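Local coordinates for purine nucleoside phosphorylase (Schistosoma mansoni, PDB 5KO5), which probably catalyses the reversible phosphorolysis of purine nucleosides such as inosine and guanosine to the free base and ribose 1-phosphate, and here binds cytosine, at residues A[27-32]-A[112-117]; A[69-74]-A[82-87]; A[76-81]-A[279-284]; A[171-176]-A[236-241]. All coordinates share one frame; numbering follows the deposited sequence.

Interaction 1. Residues A[27-32]-A[112-117]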
loop_
_atom_site.group_PDB
_atom_site.type_symbol
_atom_site.label_atom_id
_atom_site.label_comp_id
_atom_site.label_asym_id
_atom_site.label_seq_id
_atom_site.Cartn_x
_atom_site.Cartn_y
_atom_site.Cartn_z
ATOM N N PRO A 27 -3.784 -29.542 20.080
ATOM C CA PRO A 27 -3.139 -28.393 20.722
ATOM C C PRO A 27 -4.151 -27.346 21.160
ATOM O O PRO A 27 -5.166 -27.113 20.497
ATOM C CB PRO A 27 -2.246 -27.836 19.607
ATOM C CG PRO A 27 -3.018 -28.159 18.351
ATOM C CD PRO A 27 -3.706 -29.481 18.609
ATOM N N ASP A 28 -3.852 -26.703 22.292
ATOM C CA ASP A 28 -4.626 -25.571 22.788
ATOM C C ASP A 28 -3.960 -24.238 22.489
ATOM O O ASP A 28 -4.631 -23.197 22.520
ATOM C CB ASP A 28 -4.811 -25.678 24.312
ATOM C CG ASP A 28 -5.615 -26.900 24.730
ATOM O OD1 ASP A 28 -6.531 -27.313 23.988
ATOM O OD2 ASP A 28 -5.329 -27.444 25.815
ATOM N N ILE A 29 -2.663 -24.252 22.206
ATOM C CA ILE A 29 -1.855 -23.052 22.056
ATOM C C ILE A 29 -1.041 -23.187 20.780
ATOM O O ILE A 29 -0.515 -24.262 20.477
ATOM C CB ILE A 29 -0.919 -22.897 23.278
ATOM C CG1 ILE A 29 -1.746 -22.687 24.543
ATOM C CG2 ILE A 29 0.043 -21.754 23.082
ATOM C CD1 ILE A 29 -1.037 -23.141 25.809
ATOM N N GLY A 30 -0.952 -22.099 20.023
ATOM C CA GLY A 30 -0.107 -22.034 18.848
ATOM C C GLY A 30 1.040 -21.077 19.100
ATOM O O GLY A 30 0.913 -20.126 19.877
ATOM N N ILE A 31 2.181 -21.342 18.468
ATOM C CA ILE A 31 3.335 -20.453 18.601
ATOM C C ILE A 31 3.968 -20.203 17.236
ATOM O O ILE A 31 4.095 -21.109 16.404
ATOM C CB ILE A 31 4.369 -20.901 19.666
ATOM C CG1 ILE A 31 5.108 -22.155 19.243
ATOM C CG2 ILE A 31 3.715 -21.154 21.027
ATOM C CD1 ILE A 31 6.209 -22.559 20.221
ATOM N N ILE A 32 4.365 -18.957 17.009
ATOM C CA ILE A 32 5.107 -18.555 15.821
ATOM C C ILE A 32 6.265 -17.714 16.328
ATOM O O ILE A 32 6.055 -16.755 17.077
ATOM C CB ILE A 32 4.222 -17.757 14.844
ATOM C CG1 ILE A 32 3.059 -18.619 14.333
ATOM C CG2 ILE A 32 5.038 -17.209 13.687
ATOM C CD1 ILE A 32 2.024 -17.849 13.514
ATOM N N VAL A 112 -5.188 -19.771 21.822
ATOM C CA VAL A 112 -4.249 -18.688 22.087
ATOM C C VAL A 112 -3.056 -18.871 21.165
ATOM O O VAL A 112 -2.511 -19.978 21.071
ATOM C CB VAL A 112 -3.782 -18.708 23.553
ATOM C CG1 VAL A 112 -2.676 -17.678 23.781
ATOM C CG2 VAL A 112 -4.962 -18.462 24.489
ATOM N N LEU A 113 -2.661 -17.792 20.491
ATOM C CA LEU A 113 -1.498 -17.766 19.614
ATOM C C LEU A 113 -0.456 -16.838 20.227
ATOM O O LEU A 113 -0.753 -15.671 20.508
ATOM C CB LEU A 113 -1.906 -17.279 18.225
ATOM C CG LEU A 113 -0.783 -17.073 17.204
ATOM C CD1 LEU A 113 0.027 -18.357 16.988
ATOM C CD2 LEU A 113 -1.399 -16.593 15.902
ATOM N N LEU A 114 0.750 -17.362 20.443
ATOM C CA LEU A 114 1.876 -16.601 20.976
ATOM C C LEU A 114 2.849 -16.337 19.838
ATOM O O LEU A 114 3.231 -17.271 19.128
ATOM C CB LEU A 114 2.601 -17.404 22.062
ATOM C CG LEU A 114 1.734 -17.924 23.215
ATOM C CD1 LEU A 114 2.573 -18.718 24.222
ATOM C CD2 LEU A 114 0.975 -16.782 23.907
ATOM N N ILE A 115 3.258 -15.074 19.668
ATOM C CA ILE A 115 4.095 -14.668 18.543
ATOM C C ILE A 115 5.271 -13.848 19.053
ATOM O O ILE A 115 5.101 -12.962 19.896
ATOM C CB ILE A 115 3.287 -13.819 17.542
ATOM C CG1 ILE A 115 2.005 -14.532 17.115
ATOM C CG2 ILE A 115 4.144 -13.485 16.319
ATOM C CD1 ILE A 115 1.104 -13.675 16.226
ATOM N N THR A 116 6.464 -14.118 18.525
ATOM C CA THR A 116 7.602 -13.235 18.743
ATOM C C THR A 116 8.137 -12.761 17.397
ATOM O O THR A 116 7.922 -13.395 16.362
ATOM C CB THR A 116 8.734 -13.904 19.549
ATOM O OG1 THR A 116 9.212 -15.063 18.845
ATOM C CG2 THR A 116 8.245 -14.312 20.935
ATOM N N ASN A 117 8.822 -11.619 17.419
ATOM C CA ASN A 117 9.444 -11.088 16.218
ATOM C C ASN A 117 10.648 -10.247 16.622
ATOM O O ASN A 117 10.828 -9.911 17.795
ATOM C CB ASN A 117 8.449 -10.293 15.350
ATOM C CG ASN A 117 7.921 -9.039 16.031
ATOM O OD1 ASN A 117 8.683 -8.146 16.406
ATOM N ND2 ASN A 117 6.603 -8.953 16.167
#
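L113 holds CG beside its own carbonyl carbon (chi1 175°), and this brings its CD1 over the peptide of G30, 3.5 Å from G30 O. G30 has no side chain to stand in the way, and the same methyl also reaches I32 CG1 at 4.0 Å. On the face shared by I29, I31 and L114, the first torsion of L114 (-54°) places CG near its backbone N. CD1 then lies 4.1 Å from I29 CG2, while L114 CB meets I31 CG2 at 4.0 Å. Strands 29-32 and 112-117 run parallel, their axes 16° apart, as neighbours in the mixed central sheet of the phosphorylase-superfamily alpha/beta fold. Four backbone bonds join them: G30 N to V112 O at 2.8 Å, L114 N to G30 O at 2.8 Å, then I32 N to L114 O and T116 N to I32 O. The bonds alternate in direction along the parallel pair, the first and third donated by 29-32, the second and fourth by 112-117. Between them CA-H groups add support, I31 CA approaching L114 O to 3.2 Å. Helix 259-283 covers L114 through F277 and I281, and helix 224-232 lies against I32, L113 and I115. The hydroxyl of T116 bonds G34 N.

Interaction 2. Residues A[69-74]-A[82-87]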
loop_
_atom_site.group_PDB
_atom_site.type_symbol
_atom_site.label_atom_id
_atom_site.label_comp_id
_atom_site.label_asym_id
_atom_site.label_seq_id
_atom_site.Cartn_x
_atom_site.Cartn_y
_atom_site.Cartn_z
ATOM N N ASN A 69 8.328 -26.761 8.953
ATOM C CA ASN A 69 7.712 -27.867 9.674
ATOM C C ASN A 69 6.673 -27.330 10.642
ATOM O O ASN A 69 6.844 -26.250 11.214
ATOM C CB ASN A 69 8.732 -28.613 10.540
ATOM C CG ASN A 69 9.796 -29.317 9.735
ATOM O OD1 ASN A 69 9.507 -29.974 8.731
ATOM N ND2 ASN A 69 11.038 -29.201 10.180
ATOM N N LEU A 70 5.596 -28.088 10.813
ATOM C CA LEU A 70 4.701 -27.928 11.949
ATOM C C LEU A 70 5.157 -28.898 13.031
ATOM O O LEU A 70 5.360 -30.084 12.755
ATOM C CB LEU A 70 3.277 -28.276 11.526
ATOM C CG LEU A 70 2.126 -27.462 12.103
ATOM C CD1 LEU A 70 2.274 -25.986 11.744
ATOM C CD2 LEU A 70 0.806 -28.012 11.580
ATOM N N VAL A 71 5.335 -28.400 14.250
ATOM C CA VAL A 71 5.816 -29.212 15.364
ATOM C C VAL A 71 4.755 -29.205 16.456
ATOM O O VAL A 71 4.353 -28.135 16.932
ATOM C CB VAL A 71 7.166 -28.703 15.896
ATOM C CG1 VAL A 71 7.697 -29.630 16.984
ATOM C CG2 VAL A 71 8.171 -28.566 14.754
ATOM N N LEU A 72 4.293 -30.391 16.846
ATOM C CA LEU A 72 3.282 -30.534 17.881
ATOM C C LEU A 72 3.845 -31.330 19.046
ATOM O O LEU A 72 4.647 -32.251 18.861
ATOM C CB LEU A 72 2.031 -31.251 17.356
ATOM C CG LEU A 72 1.257 -30.490 16.277
ATOM C CD1 LEU A 72 1.662 -30.952 14.887
ATOM C CD2 LEU A 72 -0.238 -30.635 16.490
ATOM N N GLY A 73 3.403 -30.976 20.250
ATOM C CA GLY A 73 3.839 -31.692 21.440
ATOM C C GLY A 73 3.435 -30.945 22.688
ATOM O O GLY A 73 2.464 -30.186 22.684
ATOM N N SER A 74 4.198 -31.158 23.756
ATOM C CA SER A 74 3.878 -30.595 25.060
ATOM C C SER A 74 4.973 -29.639 25.505
ATOM O O SER A 74 6.163 -29.958 25.399
ATOM C CB SER A 74 3.698 -31.698 26.110
ATOM O OG SER A 74 2.528 -32.457 25.854
ATOM N N ALA A 82 3.514 -25.526 16.811
ATOM C CA ALA A 82 4.439 -24.460 16.447
ATOM C C ALA A 82 4.679 -24.455 14.945
ATOM O O ALA A 82 4.776 -25.516 14.322
ATOM C CB ALA A 82 5.791 -24.668 17.135
ATOM N N MET A 83 4.817 -23.260 14.370
ATOM C CA MET A 83 5.309 -23.131 13.002
ATOM C C MET A 83 6.820 -22.960 13.050
ATOM O O MET A 83 7.321 -21.960 13.569
ATOM C CB MET A 83 4.658 -21.953 12.284
ATOM C CG MET A 83 3.174 -22.135 12.091
ATOM S SD MET A 83 2.417 -20.899 11.013
ATOM C CE MET A 83 3.038 -21.415 9.404
ATOM N N GLN A 84 7.548 -23.942 12.521
ATOM C CA GLN A 84 9.000 -23.872 12.422
ATOM C C GLN A 84 9.322 -23.470 10.987
ATOM O O GLN A 84 9.315 -24.305 10.079
ATOM C CB GLN A 84 9.619 -25.217 12.777
ATOM C CG GLN A 84 11.117 -25.168 12.918
ATOM C CD GLN A 84 11.677 -26.504 13.309
ATOM O OE1 GLN A 84 11.390 -27.521 12.675
ATOM N NE2 GLN A 84 12.472 -26.519 14.369
ATOM N N GLY A 85 9.601 -22.189 10.782
ATOM C CA GLY A 85 9.689 -21.673 9.433
ATOM C C GLY A 85 8.492 -20.799 9.128
ATOM O O GLY A 85 7.506 -21.232 8.525
ATOM N N ARG A 86 8.582 -19.555 9.567
ATOM C CA ARG A 86 7.501 -18.596 9.445
ATOM C C ARG A 86 7.325 -18.160 7.991
ATOM O O ARG A 86 8.287 -18.068 7.227
ATOM C CB ARG A 86 7.888 -17.383 10.277
ATOM C CG ARG A 86 6.850 -16.349 10.426
ATOM C CD ARG A 86 7.394 -15.323 11.365
ATOM N NE ARG A 86 6.337 -14.492 11.903
ATOM C CZ ARG A 86 6.487 -13.737 12.977
ATOM N NH1 ARG A 86 7.656 -13.721 13.610
ATOM N NH2 ARG A 86 5.477 -13.006 13.408
ATOM N N LEU A 87 6.085 -17.880 7.613
ATOM C CA LEU A 87 5.783 -17.375 6.281
ATOM C C LEU A 87 5.678 -15.858 6.357
ATOM O O LEU A 87 4.816 -15.328 7.064
ATOM C CB LEU A 87 4.473 -17.967 5.773
ATOM C CG LEU A 87 4.382 -19.490 5.833
ATOM C CD1 LEU A 87 2.981 -19.917 5.430
ATOM C CD2 LEU A 87 5.421 -20.111 4.932
#
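Backbone hydrogen bonds pair N69 with Q84 and V71 with A82, each pair donating and accepting in turn. Q84 N gives to N69 O at 2.7 Å, and N69 N returns a bond to Q84 O at 2.9 Å. V71 and A82 repeat the exchange, with A82 N 2.7 Å from V71 O. L70 and M83 form the non-hydrogen-bonded pair between them, where L70 CA rests 3.4 Å from A82 O.

A single side-chain hydrogen bond runs alongside. N69 ND2 donates to Q84 OE1 at 3.0 Å, almost straight at 174° and lying in the amide plane of N69. The two side chains point the same way, but their amide planes are turned 56° apart. Q84 reaches this far because its chain is extended, CG lying opposite the backbone N (chi1 -171°), and CB in passing comes 3.3 Å from N69 O.

Packing contacts occupy both faces. On the face of N69, V71 and Q84, V71 CB lies 4.4 Å from A82 CB, and V71 CG2 lies against CB and OE1 of Q84; on the other face L70 CD1 meets M83 CG at 4.0 Å, and helix 95-108 covers M83 through P101 and M105. This is a two-stranded antiparallel beta hairpin, formed by strands 69-75 and 78-84, at one side of the mixed sheet of the phosphorylase fold, flanked by strand 47-51.

Interaction 3. Residues A[76-81]-A[279-284]; sequences GGRKIV and EIITRL
R78 and I281 cover each other most, with G76 next. I281 CG2 packs on the aliphatic base of the arginine, 3.8 Å from R78 CB, and R78 CG comes 3.5 Å from I281 O. Beyond CG the arginine chain bends twice, at chi2 (-61°) and chi3 (-49°), curling the guanidinium back toward the C-terminal end of helix 259-283. There NH1 lies 3.9 Å from L284 CB, with L284 O close to the guanidinium plane at one edge. A water sits in that plane too, accepting from R78 NH1 and standing 2.9 Å from I281 O, with L284 O also beside it. The water's distances to R78 NH1 and L284 O, both 2.5 Å, are unusually short, so the strength of these two contacts is doubtful. NH2, at the other end, forms a salt bridge with D28.

G76 lies against T282. T282 turns its OG1 back to E279 O, at 2.9 Å, and the hydroxyl held there leaves CG2 to meet G76 CA at 3.5 Å. R283 N also donates to E279 O, so two donors grip it, both from the same face of its plane.

The arginine's charge, paired with D28 on NH2, lies beside I281 O in the last turn and L284 O just past the helix, where it would probably offset part of the negative end of the helix dipole.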
loop_
_atom_site.group_PDB
_atom_site.type_symbol
_atom_site.label_atom_id
_atom_site.label_comp_id
_atom_site.label_asym_id
_atom_site.label_seq_id
_atom_site.Cartn_x
_atom_site.Cartn_y
_atom_site.Cartn_z
ATOM N N GLY A 76 5.496 -27.253 29.069
ATOM C CA GLY A 76 4.971 -26.800 30.350
ATOM C C GLY A 76 3.627 -27.388 30.706
ATOM O O GLY A 76 2.790 -26.709 31.314
ATOM N N GLY A 77 3.394 -28.643 30.331
ATOM C CA GLY A 77 2.141 -29.303 30.626
ATOM C C GLY A 77 0.994 -28.965 29.701
ATOM O O GLY A 77 -0.122 -29.447 29.928
ATOM N N ARG A 78 1.224 -28.157 28.669
ATOM C CA ARG A 78 0.177 -27.779 27.732
ATOM C C ARG A 78 0.513 -28.303 26.342
ATOM O O ARG A 78 1.684 -28.413 25.967
ATOM C CB ARG A 78 0.011 -26.256 27.680
ATOM C CG ARG A 78 -0.235 -25.609 29.040
ATOM C CD ARG A 78 -1.521 -26.117 29.697
ATOM N NE ARG A 78 -2.666 -26.071 28.788
ATOM C CZ ARG A 78 -3.463 -25.016 28.627
ATOM N NH1 ARG A 78 -3.247 -23.898 29.308
ATOM N NH2 ARG A 78 -4.479 -25.080 27.777
ATOM N N LYS A 79 -0.526 -28.619 25.574
ATOM C CA LYS A 79 -0.353 -29.131 24.223
ATOM C C LYS A 79 -0.286 -27.956 23.259
ATOM O O LYS A 79 -1.144 -27.067 23.293
ATOM C CB LYS A 79 -1.515 -30.055 23.862
ATOM C CG LYS A 79 -1.618 -31.263 24.785
ATOM C CD LYS A 79 -2.900 -32.046 24.560
ATOM C CE LYS A 79 -3.027 -33.187 25.566
ATOM N NZ LYS A 79 -4.316 -33.921 25.425
ATOM N N ILE A 80 0.756 -27.926 22.429
ATOM C CA ILE A 80 1.002 -26.782 21.565
ATOM C C ILE A 80 1.267 -27.250 20.140
ATOM O O ILE A 80 1.578 -28.415 19.883
ATOM C CB ILE A 80 2.157 -25.884 22.074
ATOM C CG1 ILE A 80 3.511 -26.540 21.818
ATOM C CG2 ILE A 80 1.990 -25.549 23.557
ATOM C CD1 ILE A 80 4.289 -25.859 20.724
ATOM N N VAL A 81 1.128 -26.309 19.208
ATOM C CA VAL A 81 1.525 -26.495 17.816
ATOM C C VAL A 81 2.352 -25.285 17.411
ATOM O O VAL A 81 1.949 -24.145 17.661
ATOM C CB VAL A 81 0.311 -26.685 16.880
ATOM C CG1 VAL A 81 -0.721 -25.568 17.059
ATOM C CG2 VAL A 81 0.760 -26.771 15.431
ATOM N N GLU A 279 7.211 -20.218 30.669
ATOM C CA GLU A 279 6.437 -19.908 31.867
ATOM C C GLU A 279 5.074 -19.321 31.515
ATOM O O GLU A 279 4.075 -19.629 32.174
ATOM C CB GLU A 279 7.225 -18.978 32.793
ATOM C CG GLU A 279 6.500 -18.630 34.096
ATOM C CD GLU A 279 6.378 -19.798 35.060
ATOM O OE1 GLU A 279 6.957 -20.873 34.794
ATOM O OE2 GLU A 279 5.692 -19.634 36.092
ATOM N N ILE A 280 5.005 -18.476 30.483
ATOM C CA ILE A 280 3.707 -17.980 30.025
ATOM C C ILE A 280 2.793 -19.149 29.681
ATOM O O ILE A 280 1.631 -19.199 30.100
ATOM C CB ILE A 280 3.874 -17.010 28.841
ATOM C CG1 ILE A 280 4.535 -15.706 29.300
ATOM C CG2 ILE A 280 2.512 -16.728 28.189
ATOM C CD1 ILE A 280 5.012 -14.824 28.152
ATOM N N ILE A 281 3.322 -20.125 28.935
ATOM C CA ILE A 281 2.540 -21.297 28.550
ATOM C C ILE A 281 2.028 -22.046 29.780
ATOM O O ILE A 281 0.840 -22.384 29.872
ATOM C CB ILE A 281 3.355 -22.199 27.603
ATOM C CG1 ILE A 281 3.557 -21.499 26.257
ATOM C CG2 ILE A 281 2.669 -23.546 27.409
ATOM C CD1 ILE A 281 4.566 -22.179 25.344
ATOM N N THR A 282 2.911 -22.308 30.752
ATOM C CA THR A 282 2.484 -23.030 31.952
ATOM C C THR A 282 1.439 -22.255 32.744
ATOM O O THR A 282 0.615 -22.860 33.442
ATOM C CB THR A 282 3.669 -23.343 32.870
ATOM O OG1 THR A 282 4.025 -22.169 33.612
ATOM C CG2 THR A 282 4.859 -23.809 32.084
ATOM N N ARG A 283 1.455 -20.926 32.653
ATOM C CA ARG A 283 0.583 -20.085 33.462
ATOM C C ARG A 283 -0.718 -19.702 32.762
ATOM O O ARG A 283 -1.608 -19.139 33.409
ATOM C CB ARG A 283 1.336 -18.828 33.912
ATOM C CG ARG A 283 2.538 -19.119 34.810
ATOM C CD ARG A 283 2.158 -19.114 36.283
ATOM N NE ARG A 283 1.805 -17.774 36.737
ATOM C CZ ARG A 283 2.686 -16.877 37.165
ATOM N NH1 ARG A 283 3.977 -17.179 37.201
ATOM N NH2 ARG A 283 2.277 -15.680 37.555
ATOM N N LEU A 284 -0.848 -19.994 31.472
ATOM C CA LEU A 284 -2.067 -19.672 30.748
ATOM C C LEU A 284 -3.276 -20.323 31.413
ATOM O O LEU A 284 -3.169 -21.427 31.962
ATOM C CB LEU A 284 -1.960 -20.166 29.308
ATOM C CG LEU A 284 -1.044 -19.276 28.484
ATOM C CD1 LEU A 284 -0.895 -19.779 27.063
ATOM C CD2 LEU A 284 -1.574 -17.863 28.514
HETATM O O HOH W 1 -1.643 -23.240 31.127
#

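Interaction 4. Residues A[171-176]-A[236-241]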
loop_
_atom_site.group_PDB
_atom_site.type_symbol
_atom_site.label_atom_id
_atom_site.label_comp_id
_atom_site.label_asym_id
_atom_site.label_seq_id
_atom_site.Cartn_x
_atom_site.Cartn_y
_atom_site.Cartn_z
ATOM N N LEU A 171 -5.230 -9.316 29.083
ATOM C CA LEU A 171 -4.852 -10.227 30.159
ATOM C C LEU A 171 -3.552 -10.952 29.842
ATOM O O LEU A 171 -2.738 -11.198 30.737
ATOM C CB LEU A 171 -5.975 -11.224 30.423
ATOM C CG LEU A 171 -7.223 -10.638 31.081
ATOM C CD1 LEU A 171 -8.267 -11.721 31.319
ATOM C CD2 LEU A 171 -6.861 -9.935 32.378
ATOM N N LEU A 172 -3.336 -11.304 28.576
ATOM C CA LEU A 172 -2.093 -11.977 28.222
ATOM C C LEU A 172 -0.898 -11.043 28.360
ATOM O O LEU A 172 0.184 -11.469 28.786
ATOM C CB LEU A 172 -2.179 -12.537 26.805
ATOM C CG LEU A 172 -3.177 -13.656 26.534
ATOM C CD1 LEU A 172 -3.075 -14.110 25.081
ATOM C CD2 LEU A 172 -2.942 -14.814 27.465
ATOM N N GLN A 173 -1.061 -9.773 27.972
ATOM C CA GLN A 173 -0.001 -8.795 28.200
ATOM C C GLN A 173 0.299 -8.665 29.689
ATOM O O GLN A 173 1.465 -8.609 30.092
ATOM C CB GLN A 173 -0.408 -7.432 27.640
ATOM C CG GLN A 173 -0.522 -7.361 26.126
ATOM C CD GLN A 173 -1.073 -6.024 25.674
ATOM O OE1 GLN A 173 -0.544 -4.968 26.030
ATOM N NE2 GLN A 173 -2.153 -6.056 24.904
ATOM N N GLN A 174 -0.748 -8.638 30.520
ATOM C CA GLN A 174 -0.549 -8.506 31.959
ATOM C C GLN A 174 0.174 -9.719 32.531
ATOM O O GLN A 174 1.055 -9.572 33.386
ATOM C CB GLN A 174 -1.897 -8.296 32.642
ATOM C CG GLN A 174 -2.567 -6.985 32.270
ATOM C CD GLN A 174 -3.989 -6.869 32.792
ATOM O OE1 GLN A 174 -4.417 -7.645 33.647
ATOM N NE2 GLN A 174 -4.730 -5.898 32.273
ATOM N N LEU A 175 -0.173 -10.924 32.063
ATOM C CA LEU A 175 0.515 -12.126 32.528
ATOM C C LEU A 175 1.983 -12.118 32.118
ATOM O O LEU A 175 2.860 -12.462 32.921
ATOM C CB LEU A 175 -0.195 -13.379 32.011
ATOM C CG LEU A 175 0.461 -14.736 32.292
ATOM C CD1 LEU A 175 0.648 -14.976 33.790
ATOM C CD2 LEU A 175 -0.348 -15.857 31.664
ATOM N N ALA A 176 2.272 -11.742 30.869
ATOM C CA ALA A 176 3.660 -11.674 30.421
ATOM C C ALA A 176 4.471 -10.714 31.283
ATOM O O ALA A 176 5.592 -11.036 31.703
ATOM C CB ALA A 176 3.726 -11.277 28.944
ATOM N N LYS A 236 -7.076 -15.661 20.584
ATOM C CA LYS A 236 -6.439 -14.578 21.323
ATOM C C LYS A 236 -4.946 -14.576 21.024
ATOM O O LYS A 236 -4.353 -15.621 20.762
ATOM C CB LYS A 236 -6.668 -14.768 22.826
ATOM C CG LYS A 236 -8.127 -14.688 23.239
ATOM C CD LYS A 236 -8.253 -14.824 24.756
ATOM C CE LYS A 236 -9.700 -14.799 25.199
ATOM N NZ LYS A 236 -10.446 -15.978 24.679
ATOM N N VAL A 237 -4.335 -13.394 21.078
ATOM C CA VAL A 237 -2.951 -13.228 20.650
ATOM C C VAL A 237 -2.146 -12.496 21.715
ATOM O O VAL A 237 -2.616 -11.509 22.290
ATOM C CB VAL A 237 -2.857 -12.445 19.323
ATOM C CG1 VAL A 237 -1.393 -12.164 18.982
ATOM C CG2 VAL A 237 -3.516 -13.209 18.199
ATOM N N LEU A 238 -0.925 -12.979 21.956
ATOM C CA LEU A 238 0.129 -12.233 22.630
ATOM C C LEU A 238 1.273 -12.120 21.634
ATOM O O LEU A 238 1.725 -13.140 21.105
ATOM C CB LEU A 238 0.638 -12.987 23.860
ATOM C CG LEU A 238 1.869 -12.347 24.503
ATOM C CD1 LEU A 238 1.524 -11.001 25.140
ATOM C CD2 LEU A 238 2.480 -13.283 25.532
ATOM N N ALA A 239 1.720 -10.896 21.356
ATOM C CA ALA A 239 2.802 -10.667 20.410
ATOM C C ALA A 239 3.869 -9.838 21.098
ATOM O O ALA A 239 3.556 -8.803 21.693
ATOM C CB ALA A 239 2.290 -9.925 19.172
ATOM N N VAL A 240 5.123 -10.288 21.016
ATOM C CA VAL A 240 6.237 -9.641 21.699
ATOM C C VAL A 240 7.337 -9.369 20.685
ATOM O O VAL A 240 7.769 -10.286 19.980
ATOM C CB VAL A 240 6.771 -10.521 22.845
ATOM C CG1 VAL A 240 7.979 -9.857 23.508
ATOM C CG2 VAL A 240 5.660 -10.788 23.850
ATOM N N SER A 241 7.781 -8.118 20.605
ATOM C CA SER A 241 8.912 -7.752 19.760
ATOM C C SER A 241 10.187 -7.703 20.586
ATOM O O SER A 241 10.205 -7.148 21.687
ATOM C CB SER A 241 8.722 -6.366 19.147
ATOM O OG SER A 241 7.738 -6.383 18.133
#
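L238 and L172 point toward each other across the interface between helix 171-176 and the strand, so the two leucines lie beside one another. Their CB atoms are 4.1 Å apart, and L172 CD1 is equally close to L238 CB. The first torsion of L238 (172°) sets CG opposite the backbone N, and its two methyls then part. CD1 presses on the helix backbone, 3.9 Å from L172 O and 4.0 Å from Q173 N, while CD2 reaches A176 CB at 4.1 Å, one helical turn further on. L172 reaches past its partner as well: its CD1 settles over the peptide after V237, 3.8 Å from V237 O, and near K236 CB. V237 itself points away from the helix, onto I115 of the adjacent strand, while Q173 brushes L238 CD1 with its CG. Helix 259-283 closes the side, I280 touching both L238 and A176, and W276 donates to A176 O. The helix axis crosses the strand at 43° with 8.3 Å between them. Such apolar packing of a helix on one face of the mixed central sheet is the layered construction of the alpha/beta phosphorylase fold.

Overall arrangement
All four interactions reach one sheet: strands 29-32 and 78-84 join interactions 1 and 2 through M83 N to I31 O (3.0 Å), while strands 112-121 and 236-246 join interactions 1 and 4 through L113 N to K236 O (2.8 Å), with a side-chain hydrogen bond between N117 OD1 and S241 OG (2.6 Å) in addition. Interaction 3 shares strand 78-84 with interaction 2, and its L284 CD2 reaches L172 CD2 of interaction 4 at 3.5 Å. Interactions 2 and 4 lie furthest apart, centres about 19 Å. The strands of interactions 1 and 4 lead on toward the cytosine pocket, to which L118, A119, G120 and N245 contribute; the T116 side chain is about 12 Å from the bound cytosine.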